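Local structure of Thiol:disulfide interchange protein DsbA (Pseudomonas aeruginosa, 4ZL8) at residues Y162-G167 / E173-L178; E110-L115 / E123-T128. The protein probably introduces disulfide bonds into other proteins of the periplasm by handing on its own redox-active disulfide, as a thioredoxin-fold oxidoreductase of the DsbA subfamily. The protein carries 1 engineered substitution. One frame throughout, in Å; residues are numbered along the deposited sequence. Where two conformers were deposited one is given.

Contact 1. Residues Y162-G167 / E173-L178; sequences YRFDIG and EETLKL
Leu178 lies across one face of the Phe164 ring: its CG stands 4.2 Å from the ring centroid, 14° off the normal, in a CH-pi contact displaced toward the rim. The CD2 branch of the leucine reaches back along the ring, 3.6 Å from Phe164 CD2. Phe164 takes the rotamer with CG between the backbone N and the carbonyl carbon (chi1 53°), which carries the ring off the strand and against the helix. There Phe164 CE2 also approaches Thr175 O obliquely, at 3.4 Å, and meets Thr175 CG2 at 3.9 Å. The other branch of the threonine faces Ile166: Thr175 OG1 rests 3.3 Å from Ile166 CA, while its hydrogen bond goes back to Gly171 O, just ahead of the helix.

This is the strand-to-helix packing of a thioredoxin fold, in which strand 162-165 pairs with strand 155-158 and helical segment 173-178 runs nearly antiparallel to it, at 167°. Met156 and Val158 of the neighbouring strand and Ala179 and Leu182 further along the helix extend the apolar layer around Phe164. Where the strand gives way to helix 166-169, Asp165 occupies the N-cap position, with OD1 accepting a hydrogen bond from Ser168 N. Beyond it, Ile166 and Thr175 both touch Phe43 of helix 38-52, the helix that begins within the redox-active Cys37–Cys40 motif.

Contact 2. Residues E110-L115 / E123-T128; sequences EMADFL and EKFLST
Across the contact between Ala112 and Phe125, whose CA atoms are the closest pair at 6.5 Å, the two helical segments run roughly antiparallel, with axes 9.5 Å apart and a crossing angle of 149°. Phe125 has the largest share of the buried surface. Its CG is anti to the backbone N (chi1 178°), which extends the ring from segment 123-128 toward the other helix, where Met111 and Ala112 and, one turn on, Leu115 receive it. Leu115 comes over one face: its CD1 methyl lies 3.8 Å from the ring centroid in a CH-pi contact, shifted toward the rim and closest to Phe125 CE1, at 3.4 Å. Met111 meets the same ring differently. Its CB is 3.8 Å from Phe125 CE2, and its sulfur sits at the ring edge, with SD 5.1 Å from the centroid and 82° off the normal, a Met-aromatic contact. Beyond CG the methionine chain is extended and leads away from segment 123-128 toward Val73 and Met77 of helix 70-84.

Between these two in sequence, Ala112 faces the other helix with its single methyl. Its CB touches both Phe125 CD2 and Leu126 CD2, the latter at 4.0 Å, so the leucine continues the apolar seam beyond the phenylalanine. Away from the contact, Thr128 OG1 donates to Lys124 O at 2.8 Å; that carbonyl also accepts from Thr128 N, the two donors arriving from opposite faces of its plane. Phe125 additionally touches Thr80, and Leu115 touches Val94 of helix 87-99. The arrangement is an antiparallel helical hairpin packed on further helices, characteristic of the all-helical domain that DsbA proteins carry inserted in their thioredoxin fold.

How the contacts relate
From the N terminus, the chain first lays down strands 13-14, 27-33 and 58-64 with helix 38-52, then leaves the sheet for a run of helices. Contact 2 closes within that run, bringing helices 108-116 and 122-129 together across a short connection. Helix 132-148 follows, and strands 155-158 and 162-165 return the chain to the sheet, where contact 1 closes a still shorter loop between the latter strand and helix 172-188. The two loops are in series, neither nested nor crossing. Their centres lie 34 Å apart on opposite sides of the chain's centre, contact 2 within the helical part and contact 1 joining the sheet to the C-terminal helix.

Contact 1. Residues Y162-G167 / E173-L178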
loop_
_atom_site.group_PDB
_atom_site.type_symbol
_atom_site.label_atom_id
_atom_site.label_comp_id
_atom_site.label_asym_id
_atom_site.label_seq_id
_atom_site.Cartn_x
_atom_site.Cartn_y
_atom_site.Cartn_z
ATOM N N TYR A 162 -3.017 -10.223 10.572
ATOM C CA TYR A 162 -4.466 -10.230 10.354
ATOM C C TYR A 162 -4.763 -9.660 8.983
ATOM O O TYR A 162 -4.335 -8.542 8.668
ATOM C CB TYR A 162 -5.194 -9.386 11.409
ATOM C CG TYR A 162 -4.789 -9.673 12.821
ATOM C CD1 TYR A 162 -5.174 -10.838 13.456
ATOM C CD2 TYR A 162 -4.007 -8.767 13.522
ATOM C CE1 TYR A 162 -4.795 -11.094 14.772
ATOM C CE2 TYR A 162 -3.622 -9.014 14.812
ATOM C CZ TYR A 162 -4.021 -10.176 15.424
ATOM O OH TYR A 162 -3.662 -10.437 16.714
ATOM N N ARG A 163 -5.513 -10.406 8.167
ATOM C CA ARG A 163 -5.834 -9.961 6.807
ATOM C C ARG A 163 -7.322 -9.727 6.681
ATOM O O ARG A 163 -8.120 -10.530 7.158
ATOM C CB ARG A 163 -5.365 -10.996 5.784
ATOM C CG ARG A 163 -5.465 -10.542 4.342
ATOM C CD ARG A 163 -5.158 -11.669 3.356
ATOM N NE ARG A 163 -6.149 -12.722 3.414
ATOM C CZ ARG A 163 -5.888 -14.024 3.413
ATOM N NH1 ARG A 163 -6.886 -14.874 3.453
ATOM N NH2 ARG A 163 -4.635 -14.490 3.394
ATOM N N PHE A 164 -7.691 -8.634 6.025
ATOM C CA PHE A 164 -9.105 -8.295 5.845
ATOM C C PHE A 164 -9.259 -7.345 4.673
ATOM O O PHE A 164 -8.289 -6.743 4.231
ATOM C CB PHE A 164 -9.725 -7.719 7.127
ATOM C CG PHE A 164 -8.976 -6.563 7.734
ATOM C CD1 PHE A 164 -7.836 -6.789 8.493
ATOM C CD2 PHE A 164 -9.433 -5.240 7.589
ATOM C CE1 PHE A 164 -7.151 -5.739 9.083
ATOM C CE2 PHE A 164 -8.752 -4.190 8.199
ATOM C CZ PHE A 164 -7.606 -4.446 8.932
ATOM N N ASP A 165 -10.470 -7.240 4.139
ATOM C CA ASP A 165 -10.685 -6.301 3.049
ATOM C C ASP A 165 -12.017 -5.596 3.240
ATOM O O ASP A 165 -12.680 -5.799 4.265
ATOM C CB ASP A 165 -10.523 -6.973 1.673
ATOM C CG ASP A 165 -11.476 -8.119 1.440
ATOM O OD1 ASP A 165 -12.627 -8.069 1.893
ATOM O OD2 ASP A 165 -11.101 -9.061 0.694
ATOM N N ILE A 166 -12.412 -4.748 2.304
ATOM C CA ILE A 166 -13.596 -3.942 2.514
ATOM C C ILE A 166 -14.823 -4.833 2.586
ATOM O O ILE A 166 -15.733 -4.604 3.385
ATOM C CB ILE A 166 -13.724 -2.839 1.453
ATOM C CG1 ILE A 166 -12.535 -1.868 1.577
ATOM C CG2 ILE A 166 -15.047 -2.117 1.600
ATOM C CD1 ILE A 166 -12.436 -0.846 0.463
ATOM N N GLY A 167 -14.854 -5.870 1.759
ATOM C CA GLY A 167 -15.989 -6.776 1.739
ATOM C C GLY A 167 -16.110 -7.566 3.033
ATOM O O GLY A 167 -17.211 -7.703 3.585
ATOM N N GLU A 173 -15.829 2.319 6.167
ATOM C CA GLU A 173 -15.652 2.757 7.556
ATOM C C GLU A 173 -15.360 1.570 8.435
ATOM O O GLU A 173 -14.542 1.637 9.361
ATOM C CB GLU A 173 -16.937 3.367 8.130
ATOM C CG GLU A 173 -17.598 4.494 7.383
ATOM C CD GLU A 173 -19.029 4.713 7.872
ATOM O OE1 GLU A 173 -19.884 5.077 7.051
ATOM O OE2 GLU A 173 -19.296 4.510 9.079
ATOM N N GLU A 174 -16.095 0.495 8.189
ATOM C CA GLU A 174 -15.963 -0.713 8.985
ATOM C C GLU A 174 -14.539 -1.253 8.878
ATOM O O GLU A 174 -14.010 -1.815 9.830
ATOM C CB GLU A 174 -16.968 -1.774 8.513
ATOM C CG GLU A 174 -18.424 -1.469 8.830
ATOM C CD GLU A 174 -19.073 -0.464 7.890
ATOM O OE1 GLU A 174 -18.452 -0.029 6.894
ATOM O OE2 GLU A 174 -20.253 -0.112 8.137
ATOM N N THR A 175 -13.913 -1.108 7.706
ATOM C CA THR A 175 -12.540 -1.564 7.503
ATOM C C THR A 175 -11.574 -0.850 8.455
ATOM O O THR A 175 -10.661 -1.477 9.038
ATOM C CB THR A 175 -12.110 -1.352 6.036
ATOM O OG1 THR A 175 -12.993 -2.083 5.182
ATOM C CG2 THR A 175 -10.711 -1.850 5.766
ATOM N N LEU A 176 -11.758 0.454 8.623
ATOM C CA LEU A 176 -10.897 1.225 9.519
ATOM C C LEU A 176 -11.212 0.935 10.977
ATOM O O LEU A 176 -10.298 0.895 11.810
ATOM C CB LEU A 176 -11.106 2.715 9.287
ATOM C CG LEU A 176 -10.990 3.319 7.895
ATOM C CD1 LEU A 176 -11.194 4.837 7.994
ATOM C CD2 LEU A 176 -9.672 2.982 7.286
ATOM N N LYS A 177 -12.479 0.743 11.320
ATOM C CA LYS A 177 -12.807 0.359 12.692
ATOM C C LYS A 177 -12.188 -0.976 13.040
ATOM O O LYS A 177 -11.706 -1.176 14.160
ATOM C CB LYS A 177 -14.317 0.281 12.896
ATOM C CG LYS A 177 -15.031 1.580 12.823
ATOM C CD LYS A 177 -16.532 1.382 13.087
ATOM C CE LYS A 177 -17.284 2.680 12.966
ATOM N NZ LYS A 177 -18.741 2.442 13.094
ATOM N N LEU A 178 -12.213 -1.917 12.107
ATOM C CA LEU A 178 -11.607 -3.215 12.332
ATOM C C LEU A 178 -10.097 -3.071 12.470
ATOM O O LEU A 178 -9.487 -3.668 13.374
ATOM C CB LEU A 178 -12.021 -4.163 11.201
ATOM C CG LEU A 178 -11.331 -5.523 11.194
ATOM C CD1 LEU A 178 -11.511 -6.302 12.487
ATOM C CD2 LEU A 178 -11.858 -6.335 10.019
#

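Contact 2. Residues E110-L115 / E123-T128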
loop_
_atom_site.group_PDB
_atom_site.type_symbol
_atom_site.label_atom_id
_atom_site.label_comp_id
_atom_site.label_asym_id
_atom_site.label_seq_id
_atom_site.Cartn_x
_atom_site.Cartn_y
_atom_site.Cartn_z
ATOM N N GLU A 110 6.780 7.926 -19.872
ATOM C CA GLU A 110 5.505 8.570 -19.611
ATOM C C GLU A 110 5.416 9.008 -18.152
ATOM O O GLU A 110 4.929 10.107 -17.850
ATOM C CB GLU A 110 4.330 7.657 -19.933
ATOM C CG GLU A 110 3.049 8.438 -19.964
ATOM C CD GLU A 110 1.828 7.570 -20.026
ATOM O OE1 GLU A 110 1.944 6.379 -20.475
ATOM O OE2 GLU A 110 0.764 8.122 -19.627
ATOM N N MET A 111 5.851 8.148 -17.246
ATOM C CA MET A 111 5.801 8.475 -15.829
ATOM C C MET A 111 6.643 9.699 -15.544
ATOM O O MET A 111 6.204 10.619 -14.862
ATOM C CB MET A 111 6.333 7.323 -14.991
ATOM C CG MET A 111 5.540 6.043 -15.083
ATOM S SD MET A 111 6.556 4.715 -14.396
ATOM C CE MET A 111 5.495 3.323 -14.693
ATOM N N ALA A 112 7.861 9.711 -16.050
ATOM C CA ALA A 112 8.783 10.790 -15.736
ATOM C C ALA A 112 8.246 12.113 -16.257
ATOM O O ALA A 112 8.373 13.146 -15.613
ATOM C CB ALA A 112 10.147 10.505 -16.331
ATOM N N ASP A 113 7.667 12.100 -17.451
ATOM C CA ASP A 113 7.143 13.315 -18.050
ATOM C C ASP A 113 5.987 13.869 -17.211
ATOM O O ASP A 113 5.914 15.068 -16.944
ATOM C CB ASP A 113 6.704 13.047 -19.487
ATOM C CG ASP A 113 7.877 12.892 -20.428
ATOM O OD1 ASP A 113 9.010 13.228 -20.021
ATOM O OD2 ASP A 113 7.667 12.438 -21.576
ATOM N N PHE A 114 5.092 12.994 -16.783
ATOM C CA PHE A 114 4.005 13.416 -15.914
ATOM C C PHE A 114 4.545 13.935 -14.585
ATOM O O PHE A 114 4.133 15.002 -14.107
ATOM C CB PHE A 114 3.039 12.260 -15.642
ATOM C CG PHE A 114 2.091 12.540 -14.509
ATOM C CD1 PHE A 114 1.070 13.444 -14.666
ATOM C CD2 PHE A 114 2.257 11.944 -13.277
ATOM C CE1 PHE A 114 0.227 13.735 -13.611
ATOM C CE2 PHE A 114 1.404 12.239 -12.227
ATOM C CZ PHE A 114 0.404 13.121 -12.398
ATOM N N LEU A 115 5.430 13.169 -13.973
ATOM C CA LEU A 115 5.919 13.479 -12.636
ATOM C C LEU A 115 6.757 14.753 -12.628
ATOM O O LEU A 115 6.773 15.470 -11.633
ATOM C CB LEU A 115 6.684 12.291 -12.074
ATOM C CG LEU A 115 5.825 11.063 -11.766
ATOM C CD1 LEU A 115 6.735 9.864 -11.577
ATOM C CD2 LEU A 115 4.926 11.315 -10.539
ATOM N N GLU A 123 15.506 12.862 -14.432
ATOM C CA GLU A 123 16.711 12.039 -14.558
ATOM C C GLU A 123 16.880 11.156 -13.321
ATOM O O GLU A 123 17.253 9.986 -13.423
ATOM C CB GLU A 123 17.953 12.903 -14.795
ATOM C CG GLU A 123 18.053 13.463 -16.212
ATOM C CD GLU A 123 17.760 12.417 -17.290
ATOM O OE1 GLU A 123 18.430 11.362 -17.298
ATOM O OE2 GLU A 123 16.850 12.647 -18.122
ATOM N N LYS A 124 16.604 11.695 -12.140
ATOM C CA LYS A 124 16.681 10.883 -10.928
ATOM C C LYS A 124 15.565 9.839 -10.875
ATOM O O LYS A 124 15.788 8.704 -10.452
ATOM C CB LYS A 124 16.649 11.759 -9.672
ATOM C CG LYS A 124 16.859 10.992 -8.376
ATOM C CD LYS A 124 18.266 10.458 -8.274
ATOM C CE LYS A 124 18.521 9.745 -6.952
ATOM N NZ LYS A 124 19.929 9.246 -6.862
ATOM N N PHE A 125 14.366 10.193 -11.326
ATOM C CA PHE A 125 13.305 9.208 -11.390
ATOM C C PHE A 125 13.711 8.034 -12.290
ATOM O O PHE A 125 13.584 6.880 -11.897
ATOM C CB PHE A 125 11.989 9.813 -11.903
ATOM C CG PHE A 125 10.900 8.790 -12.024
ATOM C CD1 PHE A 125 10.126 8.449 -10.925
ATOM C CD2 PHE A 125 10.698 8.105 -13.204
ATOM C CE1 PHE A 125 9.150 7.482 -11.021
ATOM C CE2 PHE A 125 9.712 7.126 -13.297
ATOM C CZ PHE A 125 8.948 6.819 -12.215
ATOM N N LEU A 126 14.176 8.326 -13.494
ATOM C CA LEU A 126 14.535 7.268 -14.427
ATOM C C LEU A 126 15.692 6.414 -13.896
ATOM O O LEU A 126 15.632 5.188 -13.991
ATOM C CB LEU A 126 14.849 7.861 -15.798
ATOM C CG LEU A 126 13.629 8.473 -16.510
ATOM C CD1 LEU A 126 14.064 9.198 -17.743
ATOM C CD2 LEU A 126 12.608 7.405 -16.872
ATOM N N SER A 127 16.740 7.031 -13.354
ATOM C CA SER A 127 17.875 6.288 -12.806
ATOM C C SER A 127 17.428 5.403 -11.646
ATOM O O SER A 127 17.854 4.250 -11.523
ATOM C CB SER A 127 18.962 7.250 -12.333
ATOM O OG SER A 127 20.067 6.554 -11.774
ATOM N N THR A 128 16.566 5.939 -10.787
ATOM C CA THR A 128 16.076 5.160 -9.657
ATOM C C THR A 128 15.170 4.028 -10.136
ATOM O O THR A 128 15.285 2.890 -9.702
ATOM C CB THR A 128 15.321 6.059 -8.638
ATOM O OG1 THR A 128 16.182 7.103 -8.192
ATOM C CG2 THR A 128 14.872 5.252 -7.431
#